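Local structure of dihydrodipicolinate reductase N-terminus domain-containing protein (Mycobacterium smegmatis, 6IAQ) at residues 20-23 / 24-28; 199-203 / 204-208; 318-322 / 323-327. The protein is an NADP-dependent amine dehydrogenase that probably catalyses the asymmetric reductive amination of ketones to amines. One frame throughout, in Å; residues are numbered along the deposited sequence.

Contact 1: 20-23 / 24-28; sequences SIVA and GMLLD
I21 directs CG2 opposite its backbone N, and M25, with chi1 -68° and an extended chain out to CE, runs alongside it on the same face of the helix. The methyl group at the end of the methionine thereby reaches the branch methyl of the isoleucine: CE of M25 lies 3.6 Å from CG2 of I21. One residue further on, V22 and L26 form a second i to i+4 pair. With chi1 165° the valine turns CG1 up the helix, where it meets CD1 of L26 at 4.0 Å, the two side chains meeting at a slant. CG of L26 also comes up beside a carbonyl oxygen, 3.3 Å from O of V22.

The helix, 17-28, is the first of a Rossmann fold: it joins strands 9-13 and 32-37 in a beta-alpha-beta crossover, and the side chain of S20, near its start, lies about 7 Å from the bound NADP and hydrogen-bonds through OG to O of G16. Three backbone bonds wind the turns, the shortest from N of L26 to O of V22 at 2.8 Å with an N-H...O angle of 158°. Apolar residues suit the flank that packs on helix 302-312, where V22 touches C307 and M310 and M25 touches T308. A23, small enough to let a loop come close, rests on L52, while M25 also packs on H157 of the second subunit.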
ATOM      1  N   SER A  20      21.456  -1.620  16.248  1.00 30.26           N
ATOM      2  CA  SER A  20      22.677  -0.946  15.759  1.00 31.91           C
ATOM      3  C   SER A  20      22.317  -0.119  14.522  1.00 37.55           C
ATOM      4  O   SER A  20      22.740   1.036  14.441  1.00 39.81           O
ATOM      5  CB  SER A  20      23.801  -1.915  15.499  1.00 36.19           C
ATOM      6  OG  SER A  20      24.168  -2.561  16.725  1.00 35.78           O
ATOM      7  N   ILE A  21      21.527  -0.678  13.607  1.00 32.65           N
ATOM      8  CA  ILE A  21      21.107   0.034  12.360  1.00 29.78           C
ATOM      9  C   ILE A  21      20.139   1.150  12.769  1.00 29.75           C
ATOM     10  O   ILE A  21      20.267   2.290  12.270  1.00 31.71           O
ATOM     11  CB  ILE A  21      20.472  -0.946  11.352  1.00 29.45           C
ATOM     12  CG1 ILE A  21      21.446  -2.058  10.964  1.00 27.25           C
ATOM     13  CG2 ILE A  21      19.972  -0.196  10.129  1.00 28.85           C
ATOM     14  CD1 ILE A  21      20.822  -3.220  10.207  1.00 27.57           C
ATOM     15  N   VAL A  22      19.180   0.823  13.609  1.00 25.83           N
ATOM     16  CA  VAL A  22      18.118   1.758  14.048  1.00 30.76           C
ATOM     17  C   VAL A  22      18.756   3.000  14.686  1.00 36.20           C
ATOM     18  O   VAL A  22      18.306   4.123  14.374  1.00 32.43           O
ATOM     19  CB  VAL A  22      17.150   1.058  14.997  1.00 28.17           C
ATOM     20  CG1 VAL A  22      16.281   2.060  15.735  1.00 32.25           C
ATOM     21  CG2 VAL A  22      16.305   0.025  14.251  1.00 30.26           C
ATOM     22  N   ALA A  23      19.765   2.806  15.540  1.00 35.88           N
ATOM     23  CA  ALA A  23      20.414   3.904  16.288  1.00 35.32           C
ATOM     24  C   ALA A  23      20.911   4.959  15.297  1.00 36.22           C
ATOM     25  O   ALA A  23      20.593   6.146  15.488  1.00 38.37           O
ATOM     26  CB  ALA A  23      21.509   3.354  17.174  1.00 39.69           C
ATOM     27  N   GLY A  24      21.605   4.546  14.240  1.00 33.43           N
ATOM     28  CA  GLY A  24      22.158   5.434  13.208  1.00 35.08           C
ATOM     29  C   GLY A  24      21.048   6.182  12.480  1.00 40.76           C
ATOM     30  O   GLY A  24      21.234   7.395  12.194  1.00 38.10           O
ATOM     31  N   MET A  25      19.925   5.507  12.195  1.00 37.03           N
ATOM     32  CA  MET A  25      18.764   6.144  11.526  1.00 35.29           C
ATOM     33  C   MET A  25      18.133   7.158  12.494  1.00 37.66           C
ATOM     34  O   MET A  25      17.736   8.214  12.029  1.00 39.45           O
ATOM     35  CB  MET A  25      17.707   5.119  11.105  1.00 34.31           C
ATOM     36  CG  MET A  25      18.152   4.193   9.988  1.00 34.37           C
ATOM     37  SD  MET A  25      16.957   2.864   9.715  1.00 31.63           S
ATOM     38  CE  MET A  25      17.750   2.063   8.332  1.00 29.91           C
ATOM     39  N   LEU A  26      18.023   6.851  13.785  1.00 38.86           N
ATOM     40  CA  LEU A  26      17.453   7.797  14.791  1.00 39.78           C
ATOM     41  C   LEU A  26      18.279   9.096  14.748  1.00 40.39           C
ATOM     42  O   LEU A  26      17.697  10.189  14.646  1.00 40.41           O
ATOM     43  CB  LEU A  26      17.478   7.197  16.199  1.00 39.32           C
ATOM     44  CG  LEU A  26      16.543   6.024  16.475  1.00 36.94           C
ATOM     45  CD1 LEU A  26      16.797   5.453  17.866  1.00 35.33           C
ATOM     46  CD2 LEU A  26      15.093   6.410  16.327  1.00 35.99           C
ATOM     47  N   LEU A  27      19.598   8.986  14.769  1.00 44.99           N
ATOM     48  CA  LEU A  27      20.508  10.161  14.740  1.00 43.95           C
ATOM     49  C   LEU A  27      20.291  10.949  13.435  1.00 46.26           C
ATOM     50  O   LEU A  27      20.130  12.169  13.515  1.00 43.85           O
ATOM     51  CB  LEU A  27      21.948   9.671  14.899  1.00 46.69           C
ATOM     52  CG  LEU A  27      22.256   9.007  16.241  1.00 44.89           C
ATOM     53  CD1 LEU A  27      23.659   8.440  16.242  1.00 50.48           C
ATOM     54  CD2 LEU A  27      22.095  10.001  17.370  1.00 48.07           C
ATOM     55  N   ASP A  28      20.193  10.277  12.286  1.00 43.11           N
ATOM     56  CA  ASP A  28      19.908  10.908  10.968  1.00 46.57           C
ATOM     57  C   ASP A  28      18.582  11.683  11.003  1.00 44.53           C
ATOM     58  O   ASP A  28      18.503  12.678  10.291  1.00 49.97           O
ATOM     59  CB  ASP A  28      19.879   9.885   9.831  1.00 48.56           C
ATOM     60  CG  ASP A  28      21.258   9.336   9.477  1.00 52.19           C
ATOM     61  OD1 ASP A  28      22.251   9.865  10.018  1.00 52.66           O
ATOM     62  OD2 ASP A  28      21.345   8.373   8.666  1.00 44.59           O
TER

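Contact 2: 199-203 / 204-208; sequences RPPTF and GRNVL
T202 and N206 meet at the start of helix 203-215, where the asparagine folds back over the end of the loop. Its CB stands 3.6 Å from O of F203, on the first turn. A chi1 of -61° sets CG opposite the residue's own carbonyl carbon and sends the amide back toward the loop, with CG 4.2 Å from O of T202. At the tip the two amide atoms have different work. OD1 accepts a hydrogen bond of 2.8 Å from a water, which donates its other hydrogen to O of P201, so the water bridges loop and helix. OD1 also lies 3.3 Å from O of T202, a meeting of two acceptors that contributes no bond. ND2 hydrogen-bonds to OG1 of T116 and O of Y112; together with the water these partners fix the rotation of the buried amide, a task that suits a group with both a donor and an acceptor end.

The side chains of T202 and R205 cross at about a right angle. The threonine's chi1 of 61° tucks OG1 between the backbone N and the carbonyl carbon, where it accepts from N of R205 at 3.2 Å, with an N-H...O angle of 138°. The same N-H makes a weak bond to O of T202. OG1 is also hydrogen-bonded to OD2 of D256 on strand 249-260, while NE of R205 forms a salt bridge with D209. The side chain of F203 touches Y85 and M270 and lies about 5 Å from the bound NADP, and the residue's O takes a bond from N of V207 at 3.2 Å. A threonine side chain accepting from the N-H three residues on is the classic N-cap, here beginning a helix beside the cofactor pocket.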
ATOM      1  N   ARG A 199       5.635 -24.635  21.951  1.00 34.82           N
ATOM      2  CA  ARG A 199       6.265 -23.995  20.754  1.00 40.83           C
ATOM      3  C   ARG A 199       5.578 -22.657  20.519  1.00 35.85           C
ATOM      4  O   ARG A 199       4.350 -22.584  20.544  1.00 35.77           O
ATOM      5  CB  ARG A 199       6.184 -24.875  19.504  1.00 41.55           C
ATOM      6  CG  ARG A 199       7.149 -24.427  18.411  1.00 43.40           C
ATOM      7  CD  ARG A 199       6.423 -24.185  17.113  1.00 41.97           C
ATOM      8  NE  ARG A 199       7.206 -23.426  16.135  1.00 43.82           N
ATOM      9  CZ  ARG A 199       6.983 -23.483  14.819  1.00 41.25           C
ATOM     10  NH1 ARG A 199       6.027 -24.263  14.354  1.00 42.92           N
ATOM     11  NH2 ARG A 199       7.705 -22.765  13.972  1.00 39.41           N
ATOM     12  N   PRO A 200       6.319 -21.547  20.341  1.00 38.46           N
ATOM     13  CA  PRO A 200       5.690 -20.241  20.146  1.00 40.68           C
ATOM     14  C   PRO A 200       4.832 -20.180  18.886  1.00 40.70           C
ATOM     15  O   PRO A 200       5.038 -20.983  17.963  1.00 37.98           O
ATOM     16  CB  PRO A 200       6.831 -19.211  20.073  1.00 39.75           C
ATOM     17  CG  PRO A 200       8.106 -20.002  20.054  1.00 43.63           C
ATOM     18  CD  PRO A 200       7.774 -21.453  20.388  1.00 41.55           C
ATOM     19  N   PRO A 201       3.903 -19.203  18.805  1.00 35.31           N
ATOM     20  CA  PRO A 201       3.121 -18.998  17.591  1.00 35.52           C
ATOM     21  C   PRO A 201       4.072 -18.599  16.437  1.00 35.69           C
ATOM     22  O   PRO A 201       5.135 -18.032  16.652  1.00 34.41           O
ATOM     23  CB  PRO A 201       2.145 -17.859  17.949  1.00 36.90           C
ATOM     24  CG  PRO A 201       2.862 -17.077  19.060  1.00 39.43           C
ATOM     25  CD  PRO A 201       3.667 -18.139  19.811  1.00 38.12           C
ATOM     26  N   THR A 202       3.704 -18.979  15.229  1.00 30.89           N
ATOM     27  CA  THR A 202       4.448 -18.628  13.996  1.00 32.47           C
ATOM     28  C   THR A 202       4.274 -17.130  13.727  1.00 31.27           C
ATOM     29  O   THR A 202       3.205 -16.564  14.015  1.00 27.33           O
ATOM     30  CB  THR A 202       4.015 -19.499  12.813  1.00 34.13           C
ATOM     31  OG1 THR A 202       2.621 -19.245  12.595  1.00 33.45           O
ATOM     32  CG2 THR A 202       4.294 -20.967  13.072  1.00 36.15           C
ATOM     33  N   PHE A 203       5.302 -16.507  13.154  1.00 31.21           N
ATOM     34  CA  PHE A 203       5.240 -15.092  12.700  1.00 27.42           C
ATOM     35  C   PHE A 203       4.020 -14.899  11.799  1.00 26.71           C
ATOM     36  O   PHE A 203       3.304 -13.882  11.940  1.00 28.62           O
ATOM     37  CB  PHE A 203       6.516 -14.703  11.955  1.00 27.45           C
ATOM     38  CG  PHE A 203       7.783 -14.717  12.779  1.00 27.90           C
ATOM     39  CD1 PHE A 203       7.777 -14.991  14.148  1.00 29.03           C
ATOM     40  CD2 PHE A 203       8.985 -14.390  12.184  1.00 25.59           C
ATOM     41  CE1 PHE A 203       8.954 -14.974  14.879  1.00 28.15           C
ATOM     42  CE2 PHE A 203      10.153 -14.361  12.922  1.00 26.91           C
ATOM     43  CZ  PHE A 203      10.132 -14.643  14.263  1.00 27.97           C
ATOM     44  N   GLY A 204       3.793 -15.859  10.915  1.00 28.34           N
ATOM     45  CA  GLY A 204       2.727 -15.785   9.906  1.00 30.54           C
ATOM     46  C   GLY A 204       1.345 -15.830  10.520  1.00 30.67           C
ATOM     47  O   GLY A 204       0.428 -15.226   9.949  1.00 29.19           O
ATOM     48  N   ARG A 205       1.183 -16.497  11.665  1.00 29.83           N
ATOM     49  CA  ARG A 205      -0.128 -16.544  12.345  1.00 27.49           C
ATOM     50  C   ARG A 205      -0.535 -15.120  12.740  1.00 29.06           C
ATOM     51  O   ARG A 205      -1.708 -14.713  12.556  1.00 30.73           O
ATOM     52  CB  ARG A 205      -0.054 -17.525  13.516  1.00 32.42           C
ATOM     53  CG  ARG A 205      -1.264 -17.453  14.441  1.00 32.15           C
ATOM     54  CD  ARG A 205      -2.561 -17.813  13.741  1.00 34.09           C
ATOM     55  NE  ARG A 205      -3.617 -17.300  14.593  1.00 41.83           N
ATOM     56  CZ  ARG A 205      -4.056 -17.910  15.680  1.00 39.86           C
ATOM     57  NH1 ARG A 205      -3.566 -19.094  16.014  1.00 37.60           N
ATOM     58  NH2 ARG A 205      -5.018 -17.362  16.397  1.00 40.04           N
ATOM     59  N   ASN A 206       0.412 -14.351  13.270  1.00 30.18           N
ATOM     60  CA  ASN A 206       0.120 -12.962  13.683  1.00 31.22           C
ATOM     61  C   ASN A 206      -0.189 -12.148  12.420  1.00 32.98           C
ATOM     62  O   ASN A 206      -1.106 -11.299  12.486  1.00 29.10           O
ATOM     63  CB  ASN A 206       1.234 -12.425  14.561  1.00 31.88           C
ATOM     64  CG  ASN A 206       1.377 -13.264  15.809  1.00 33.72           C
ATOM     65  OD1 ASN A 206       2.366 -13.994  15.941  1.00 35.24           O
ATOM     66  ND2 ASN A 206       0.369 -13.190  16.690  1.00 32.85           N
ATOM     67  N   VAL A 207       0.515 -12.406  11.313  1.00 31.27           N
ATOM     68  CA  VAL A 207       0.232 -11.691  10.029  1.00 30.59           C
ATOM     69  C   VAL A 207      -1.236 -11.919   9.639  1.00 26.79           C
ATOM     70  O   VAL A 207      -1.937 -10.939   9.369  1.00 29.72           O
ATOM     71  CB  VAL A 207       1.198 -12.130   8.910  1.00 29.52           C
ATOM     72  CG1 VAL A 207       0.750 -11.601   7.545  1.00 31.00           C
ATOM     73  CG2 VAL A 207       2.603 -11.631   9.203  1.00 31.44           C
ATOM     74  N   LEU A 208      -1.668 -13.169   9.583  1.00 28.86           N
ATOM     75  CA  LEU A 208      -3.037 -13.514   9.124  1.00 34.10           C
ATOM     76  C   LEU A 208      -4.085 -13.019  10.134  1.00 32.99           C
ATOM     77  O   LEU A 208      -5.155 -12.580   9.686  1.00 32.38           O
ATOM     78  CB  LEU A 208      -3.118 -15.016   8.871  1.00 29.57           C
ATOM     79  CG  LEU A 208      -2.203 -15.545   7.771  1.00 33.13           C
ATOM     80  CD1 LEU A 208      -2.498 -16.998   7.442  1.00 32.90           C
ATOM     81  CD2 LEU A 208      -2.258 -14.673   6.518  1.00 33.61           C
TER
HETATM   82  O   HOH W   1       4.947 -14.942  16.374  1.00 29.61           O

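Contact 3: 318-322 / 323-327; sequences IAAPP and GIVTV
The carbonyl oxygen of P321 is met within the bend by a methyl group of V325, whose CG2 lies 3.3 Å from it, and is gripped from outside by a hydrogen bond from OG1 of T134, a hydroxyl that also makes a weak bond with O of A320 and so serves two successive carbonyls. V325 holds CG1 opposite its backbone N, chi1 -179°, which leaves CG2 to face the preceding arm. That methyl also approaches CB of A320 at 4.3 Å, a loose apolar contact. Both A320 and V325 direct their beta carbons at the facing arm, and small or compact side chains suit this spacing, 7.4 Å between the CA atoms of A320 and V325.

After helix 314-319 the chain straightens. P321 and P322 have the backbone angles of polyproline II, and having no N-H they suit a segment that makes no helical or sheet bond through its nitrogens. G323 then turns the chain: its phi of 112° is open to a residue with no beta carbon to press on O of P322. From here the chain joins the edge of the parallel Rossmann-type sheet as strand 323-324, with backbone bonds between G323 and both A133 and L135 and between V325 and L135, and with O of V325 bonded to OG1 of T136.

No hydrogen bond passes between 318-322 and 323-327, so the shape of the bend probably owes more to the stiff prolines, the backbone angles of G323 and the V325 methyl contacts, while several of its polar groups bond to strand 134-137 and the residue just before it.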
ATOM      1  N   ILE A 318       4.033   7.832  19.204  1.00 33.51           N
ATOM      2  CA  ILE A 318       3.943   8.928  20.213  1.00 37.41           C
ATOM      3  C   ILE A 318       2.564   9.586  20.121  1.00 42.61           C
ATOM      4  O   ILE A 318       1.904   9.710  21.168  1.00 38.67           O
ATOM      5  CB  ILE A 318       5.097   9.930  20.082  1.00 39.96           C
ATOM      6  CG1 ILE A 318       6.431   9.255  20.447  1.00 35.75           C
ATOM      7  CG2 ILE A 318       4.811  11.154  20.955  1.00 41.07           C
ATOM      8  CD1 ILE A 318       7.643  10.029  20.012  1.00 41.69           C
ATOM      9  N   ALA A 319       2.115   9.930  18.912  1.00 40.37           N
ATOM     10  CA  ALA A 319       0.834  10.641  18.661  1.00 38.88           C
ATOM     11  C   ALA A 319      -0.392   9.735  18.874  1.00 36.09           C
ATOM     12  O   ALA A 319      -1.494  10.280  18.981  1.00 39.20           O
ATOM     13  CB  ALA A 319       0.850  11.201  17.258  1.00 35.85           C
ATOM     14  N   ALA A 320      -0.253   8.410  18.941  1.00 33.20           N
ATOM     15  CA  ALA A 320      -1.402   7.459  18.941  1.00 31.94           C
ATOM     16  C   ALA A 320      -2.064   7.428  20.310  1.00 35.94           C
ATOM     17  O   ALA A 320      -1.448   7.795  21.296  1.00 35.08           O
ATOM     18  CB  ALA A 320      -0.951   6.074  18.568  1.00 33.43           C
ATOM     19  N   PRO A 321      -3.311   6.935  20.424  1.00 37.41           N
ATOM     20  CA  PRO A 321      -3.941   6.714  21.726  1.00 39.48           C
ATOM     21  C   PRO A 321      -3.165   5.744  22.609  1.00 39.84           C
ATOM     22  O   PRO A 321      -2.428   4.892  22.106  1.00 40.93           O
ATOM     23  CB  PRO A 321      -5.297   6.076  21.399  1.00 38.35           C
ATOM     24  CG  PRO A 321      -5.579   6.552  19.982  1.00 39.89           C
ATOM     25  CD  PRO A 321      -4.215   6.603  19.314  1.00 41.22           C
ATOM     26  N   PRO A 322      -3.281   5.870  23.956  1.00 35.64           N
ATOM     27  CA  PRO A 322      -2.615   4.939  24.863  1.00 34.91           C
ATOM     28  C   PRO A 322      -3.196   3.534  24.686  1.00 34.35           C
ATOM     29  O   PRO A 322      -4.331   3.413  24.234  1.00 32.26           O
ATOM     30  CB  PRO A 322      -2.894   5.491  26.270  1.00 38.12           C
ATOM     31  CG  PRO A 322      -3.255   6.964  26.025  1.00 38.60           C
ATOM     32  CD  PRO A 322      -3.941   6.971  24.665  1.00 36.30           C
ATOM     33  N   GLY A 323      -2.410   2.522  25.055  1.00 32.03           N
ATOM     34  CA  GLY A 323      -2.759   1.105  24.883  1.00 32.68           C
ATOM     35  C   GLY A 323      -1.862   0.427  23.852  1.00 31.93           C
ATOM     36  O   GLY A 323      -0.906   1.061  23.365  1.00 31.94           O
ATOM     37  N   ILE A 324      -2.116  -0.849  23.595  1.00 28.44           N
ATOM     38  CA  ILE A 324      -1.563  -1.584  22.430  1.00 30.40           C
ATOM     39  C   ILE A 324      -2.266  -1.027  21.193  1.00 29.09           C
ATOM     40  O   ILE A 324      -3.497  -1.191  21.098  1.00 34.18           O
ATOM     41  CB  ILE A 324      -1.756  -3.111  22.550  1.00 28.78           C
ATOM     42  CG1 ILE A 324      -0.930  -3.695  23.700  1.00 30.61           C
ATOM     43  CG2 ILE A 324      -1.410  -3.808  21.232  1.00 35.32           C
ATOM     44  CD1 ILE A 324      -1.158  -5.190  23.859  1.00 28.31           C
ATOM     45  N   VAL A 325      -1.522  -0.366  20.313  1.00 29.35           N
ATOM     46  CA  VAL A 325      -2.071   0.101  19.007  1.00 28.33           C
ATOM     47  C   VAL A 325      -1.338  -0.661  17.893  1.00 33.03           C
ATOM     48  O   VAL A 325      -0.120  -0.487  17.759  1.00 36.64           O
ATOM     49  CB  VAL A 325      -1.958   1.629  18.863  1.00 33.18           C
ATOM     50  CG1 VAL A 325      -2.555   2.069  17.525  1.00 34.05           C
ATOM     51  CG2 VAL A 325      -2.660   2.374  20.007  1.00 34.71           C
ATOM     52  N   THR A 326      -2.049  -1.488  17.151  1.00 31.71           N
ATOM     53  CA  THR A 326      -1.525  -2.301  16.032  1.00 32.79           C
ATOM     54  C   THR A 326      -1.444  -1.456  14.753  1.00 34.90           C
ATOM     55  O   THR A 326      -2.215  -0.500  14.583  1.00 32.52           O
ATOM     56  CB  THR A 326      -2.368  -3.562  15.849  1.00 29.22           C
ATOM     57  OG1 THR A 326      -3.729  -3.158  15.663  1.00 30.96           O
ATOM     58  CG2 THR A 326      -2.261  -4.484  17.040  1.00 30.07           C
ATOM     59  N   VAL A 327      -0.515  -1.814  13.880  1.00 30.85           N
ATOM     60  CA  VAL A 327      -0.094  -0.972  12.723  1.00 30.46           C
ATOM     61  C   VAL A 327      -1.211  -0.849  11.675  1.00 28.94           C
ATOM     62  O   VAL A 327      -1.202   0.127  10.938  1.00 32.59           O
ATOM     63  CB  VAL A 327       1.202  -1.529  12.118  1.00 28.22           C
ATOM     64  CG1 VAL A 327       2.364  -1.282  13.083  1.00 29.59           C
ATOM     65  CG2 VAL A 327       1.059  -2.995  11.710  1.00 26.83           C
TER

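Overall arrangement
From the N terminus, contact 1 comes first, on the helix that links the two opening strands of the Rossmann sheet. The chain then completes five strands of that sheet before contact 2, which leads a loop into helix 203-215, packed on the mixed beta-sheet of the C-terminal domain. Contact 3 comes last, where the chain returns to the parallel beta-sheet and adds its sixth strand. Each contact is local: contact 1 lies within a helix, contact 2 at the start of one, contact 3 at a bend. They follow in series, and none closes a long loop, nests or crosses. Contacts 1 and 2 lie on opposite sides of the chain's centre, about 28 Å apart between centres; contact 3 lies about 22 Å and 21 Å from them.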